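PDB 3CYM: uncharacterized protein BAD_0989 from Bifidobacterium adolescentis ATCC 15703, which is uncharacterised but probably binds nucleic acids and acts as a 3'-5' exonuclease. Local coordinates for residues 39-47 with 94-104. Numbering follows the deposited sequence. Where two conformers were deposited one is given.
With NA (sodium ion), chain B; NA (sodium ion), chain C.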
loop_
_atom_site.group_PDB
_atom_site.type_symbol
_atom_site.label_atom_id
_atom_site.label_comp_id
_atom_site.label_asym_id
_atom_site.label_seq_id
_atom_site.Cartn_x
_atom_site.Cartn_y
_atom_site.Cartn_z
ATOM N N GLY A 39 2.095 -26.854 8.328
ATOM C CA GLY A 39 1.158 -25.752 8.503
ATOM C C GLY A 39 1.522 -24.498 7.725
ATOM O O GLY A 39 2.379 -24.527 6.836
ATOM N N SER A 40 0.887 -23.392 8.097
ATOM C CA SER A 40 0.921 -22.151 7.331
ATOM C C SER A 40 2.212 -21.341 7.464
ATOM O O SER A 40 2.934 -21.445 8.456
ATOM C CB SER A 40 -0.254 -21.261 7.734
ATOM O OG SER A 40 -1.491 -21.909 7.547
ATOM N N LEU A 41 2.467 -20.517 6.452
ATOM C CA LEU A 41 3.615 -19.630 6.429
ATOM C C LEU A 41 3.199 -18.220 6.851
ATOM O O LEU A 41 2.497 -17.523 6.115
ATOM C CB LEU A 41 4.237 -19.598 5.029
ATOM C CG LEU A 41 5.534 -18.795 4.848
ATOM C CD1 LEU A 41 6.744 -19.513 5.446
ATOM C CD2 LEU A 41 5.781 -18.496 3.395
ATOM N N ALA A 42 3.613 -17.818 8.049
ATOM C CA ALA A 42 3.497 -16.424 8.481
ATOM C C ALA A 42 4.470 -15.587 7.656
ATOM O O ALA A 42 5.649 -15.919 7.586
ATOM C CB ALA A 42 3.826 -16.311 9.959
ATOM N N ALA A 43 3.981 -14.518 7.026
ATOM C CA ALA A 43 4.810 -13.680 6.152
ATOM C C ALA A 43 4.662 -12.180 6.402
ATOM O O ALA A 43 3.627 -11.725 6.886
ATOM C CB ALA A 43 4.535 -13.991 4.695
ATOM N N ASP A 44 5.714 -11.428 6.075
ATOM C CA ASP A 44 5.698 -9.958 6.094
ATOM C C ASP A 44 6.894 -9.400 5.320
ATOM O O ASP A 44 7.781 -10.154 4.913
ATOM C CB ASP A 44 5.719 -9.426 7.535
ATOM C CG ASP A 44 5.065 -8.080 7.666
ATOM O OD1 ASP A 44 4.500 -7.579 6.676
ATOM O OD2 ASP A 44 5.117 -7.485 8.759
ATOM N N ALA A 45 6.921 -8.080 5.126
ATOM C CA ALA A 45 8.036 -7.416 4.460
ATOM C C ALA A 45 8.195 -5.995 4.955
ATOM O O ALA A 45 7.216 -5.325 5.284
ATOM C CB ALA A 45 7.846 -7.420 2.956
ATOM N N GLU A 46 9.439 -5.534 4.991
ATOM C CA GLU A 46 9.724 -4.150 5.333
ATOM C C GLU A 46 10.269 -3.389 4.136
ATOM O O GLU A 46 11.014 -3.937 3.325
ATOM C CB GLU A 46 10.708 -4.063 6.498
ATOM C CG GLU A 46 10.267 -4.771 7.789
ATOM C CD GLU A 46 8.872 -4.382 8.261
ATOM O OE1 GLU A 46 8.553 -3.180 8.307
ATOM O OE2 GLU A 46 8.073 -5.284 8.599
ATOM N N ARG A 47 9.895 -2.118 4.038
ATOM C CA ARG A 47 10.404 -1.254 2.981
ATOM C C ARG A 47 10.851 0.106 3.515
ATOM O O ARG A 47 10.382 0.572 4.552
ATOM C CB ARG A 47 9.398 -1.121 1.837
ATOM C CG ARG A 47 8.022 -0.660 2.235
ATOM C CD ARG A 47 7.006 -1.046 1.164
ATOM N NE ARG A 47 6.872 -2.496 1.069
ATOM C CZ ARG A 47 5.981 -3.221 1.741
ATOM N NH1 ARG A 47 5.958 -4.533 1.585
ATOM N NH2 ARG A 47 5.108 -2.647 2.559
ATOM N N ALA A 94 1.418 -24.125 0.574
ATOM C CA ALA A 94 1.090 -23.700 1.933
ATOM C C ALA A 94 0.407 -22.336 1.957
ATOM O O ALA A 94 0.606 -21.505 1.067
ATOM C CB ALA A 94 2.344 -23.680 2.811
ATOM N N VAL A 95 -0.401 -22.122 2.979
ATOM C CA VAL A 95 -1.152 -20.893 3.153
ATOM C C VAL A 95 -0.214 -19.794 3.657
ATOM O O VAL A 95 0.471 -19.964 4.656
ATOM C CB VAL A 95 -2.343 -21.102 4.137
ATOM C CG1 VAL A 95 -3.073 -19.782 4.418
ATOM C CG2 VAL A 95 -3.321 -22.133 3.592
ATOM N N TRP A 96 -0.166 -18.686 2.948
ATOM C CA TRP A 96 0.570 -17.530 3.418
ATOM C C TRP A 96 -0.364 -16.684 4.282
ATOM O O TRP A 96 -1.488 -16.378 3.875
ATOM C CB TRP A 96 1.087 -16.723 2.235
ATOM C CG TRP A 96 2.171 -17.391 1.434
ATOM C CD1 TRP A 96 2.177 -18.670 0.960
ATOM C CD2 TRP A 96 3.397 -16.795 0.985
ATOM N NE1 TRP A 96 3.330 -18.914 0.258
ATOM C CE2 TRP A 96 4.100 -17.781 0.258
ATOM C CE3 TRP A 96 3.971 -15.527 1.128
ATOM C CZ2 TRP A 96 5.351 -17.537 -0.324
ATOM C CZ3 TRP A 96 5.211 -15.284 0.542
ATOM C CH2 TRP A 96 5.884 -16.285 -0.171
ATOM N N ILE A 97 0.081 -16.346 5.487
ATOM C CA ILE A 97 -0.645 -15.419 6.345
ATOM C C ILE A 97 0.001 -14.043 6.251
ATOM O O ILE A 97 1.196 -13.870 6.554
ATOM C CB ILE A 97 -0.692 -15.863 7.820
ATOM C CG1 ILE A 97 -1.074 -17.329 7.946
ATOM C CG2 ILE A 97 -1.691 -15.028 8.594
ATOM C CD1 ILE A 97 -0.513 -17.935 9.184
ATOM N N LEU A 98 -0.796 -13.080 5.810
ATOM C CA LEU A 98 -0.363 -11.704 5.643
ATOM C C LEU A 98 -1.413 -10.805 6.278
ATOM O O LEU A 98 -2.598 -11.132 6.268
ATOM C CB LEU A 98 -0.217 -11.364 4.155
ATOM C CG LEU A 98 1.078 -11.694 3.391
ATOM C CD1 LEU A 98 1.190 -13.158 3.029
ATOM C CD2 LEU A 98 1.171 -10.868 2.121
ATOM N N HIS A 99 -0.971 -9.697 6.864
ATOM C CA HIS A 99 -1.884 -8.681 7.382
ATOM C C HIS A 99 -1.892 -7.559 6.364
ATOM O O HIS A 99 -0.864 -6.904 6.174
ATOM C CB HIS A 99 -1.413 -8.163 8.749
ATOM C CG HIS A 99 -2.430 -7.323 9.455
ATOM N ND1 HIS A 99 -3.439 -7.864 10.224
ATOM C CD2 HIS A 99 -2.610 -5.981 9.492
ATOM C CE1 HIS A 99 -4.189 -6.893 10.711
ATOM N NE2 HIS A 99 -3.706 -5.741 10.282
ATOM N N ASP A 100 -3.036 -7.368 5.702
ATOM C CA ASP A 100 -3.192 -6.436 4.569
ATOM C C ASP A 100 -2.271 -6.862 3.426
ATOM O O ASP A 100 -1.220 -6.257 3.181
ATOM C CB ASP A 100 -2.976 -4.967 4.998
ATOM C CG ASP A 100 -3.260 -3.960 3.881
ATOM O OD1 ASP A 100 -3.893 -4.311 2.860
ATOM O OD2 ASP A 100 -2.840 -2.795 4.036
ATOM N N SER A 101 -2.695 -7.918 2.737
ATOM C CA SER A 101 -1.887 -8.603 1.739
ATOM C C SER A 101 -1.611 -7.789 0.480
ATOM O O SER A 101 -0.651 -8.070 -0.229
ATOM C CB SER A 101 -2.534 -9.938 1.362
ATOM O OG SER A 101 -3.767 -9.736 0.688
ATOM N N LEU A 102 -2.430 -6.775 0.213
ATOM C CA LEU A 102 -2.224 -5.915 -0.950
ATOM C C LEU A 102 -0.931 -5.093 -0.855
ATOM O O LEU A 102 -0.404 -4.632 -1.871
ATOM C CB LEU A 102 -3.443 -5.013 -1.173
ATOM C CG LEU A 102 -4.562 -5.485 -2.120
ATOM C CD1 LEU A 102 -4.619 -7.006 -2.365
ATOM C CD2 LEU A 102 -5.930 -4.948 -1.665
ATOM N N GLN A 103 -0.427 -4.926 0.367
ATOM C CA GLN A 103 0.834 -4.230 0.611
ATOM C C GLN A 103 2.085 -5.036 0.243
ATOM O O GLN A 103 3.004 -4.493 -0.365
ATOM C CB GLN A 103 0.913 -3.763 2.067
ATOM C CG GLN A 103 0.828 -2.243 2.272
ATOM C CD GLN A 103 -0.322 -1.575 1.522
ATOM O OE1 GLN A 103 -0.097 -0.714 0.670
ATOM N NE2 GLN A 103 -1.556 -1.964 1.837
ATOM N N ASP A 104 2.124 -6.318 0.613
ATOM C CA ASP A 104 3.337 -7.127 0.432
ATOM C C ASP A 104 3.348 -8.075 -0.763
ATOM O O ASP A 104 4.415 -8.541 -1.165
ATOM C CB ASP A 104 3.667 -7.929 1.692
ATOM C CG ASP A 104 3.813 -7.061 2.916
ATOM O OD1 ASP A 104 4.294 -5.911 2.809
ATOM O OD2 ASP A 104 3.432 -7.532 4.007
HETATM NA NA NA B . 5.500 -4.888 9.188
HETATM NA NA NA C . 3.281 -5.213 5.951
HETATM O O HOH W 1 2.047 -9.713 7.336
HETATM O O HOH W 2 5.563 -4.146 6.948
HETATM O O HOH W 3 6.019 -2.504 9.644
HETATM O O HOH W 4 6.591 -7.079 -0.326
HETATM O O HOH W 5 1.953 -7.431 6.119
HETATM O O HOH W 6 1.062 -4.838 5.075
HETATM O O HOH W 7 3.287 -5.121 8.402
#
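One face of the W96 indole carries a methyl of L41: CD2 sits 3.8 Å from the centroid of the six-membered ring, 16° off its normal, a CH-pi contact. The A43 methyl approaches the same ring obliquely at CE3, the carbonyl oxygen of A94 lies at the edge in the ring plane, and F108 packs edge-to-face against it. L41 and W96 point the same way because they are bridged neighbours on parallel strands; L41 CG, anti to the backbone N (chi1 -175°), carries CD2 over the indole face. With W96 cut back to an alanine, L41 CD2 would probably lose its aromatic face and a gap would open beside A43 and F108. The backbones are joined by L41 N to V95 O, I97 N to L41 O (2.8 Å) and A43 N to I97 O (2.9 Å). These bonds make 40-47 and 95-98 parallel neighbours in the mixed sheet of the RNase H-like exonuclease domain, with antiparallel strand 57-65 on the other side of 40-47. On the face bearing A42 and I97, helix 176-190 packs against both side chains; I97 CD1 also reaches S40 CB (3.6 Å), while S40 OG bonds E180. Past A43 the strands part, and water 1 links A43 O to H99 N. Beyond this, D44 straddles two sodium ions, OD2 on one (2.7 Å) with E46 and D172, OD1 on the other (2.8 Å). D104 OD2 comes within 2.9 Å of D44 OD1, two acceptors whose closeness the second sodium probably eases; water 5, a ligand of that sodium, lies between D104 OD2 and H99 O. The other carboxylate oxygen, D104 OD1, meets R47 NH1 near the guanidinium plane in a straight salt bridge, the two planes 42° apart; Q103 O lies over one guanidinium face.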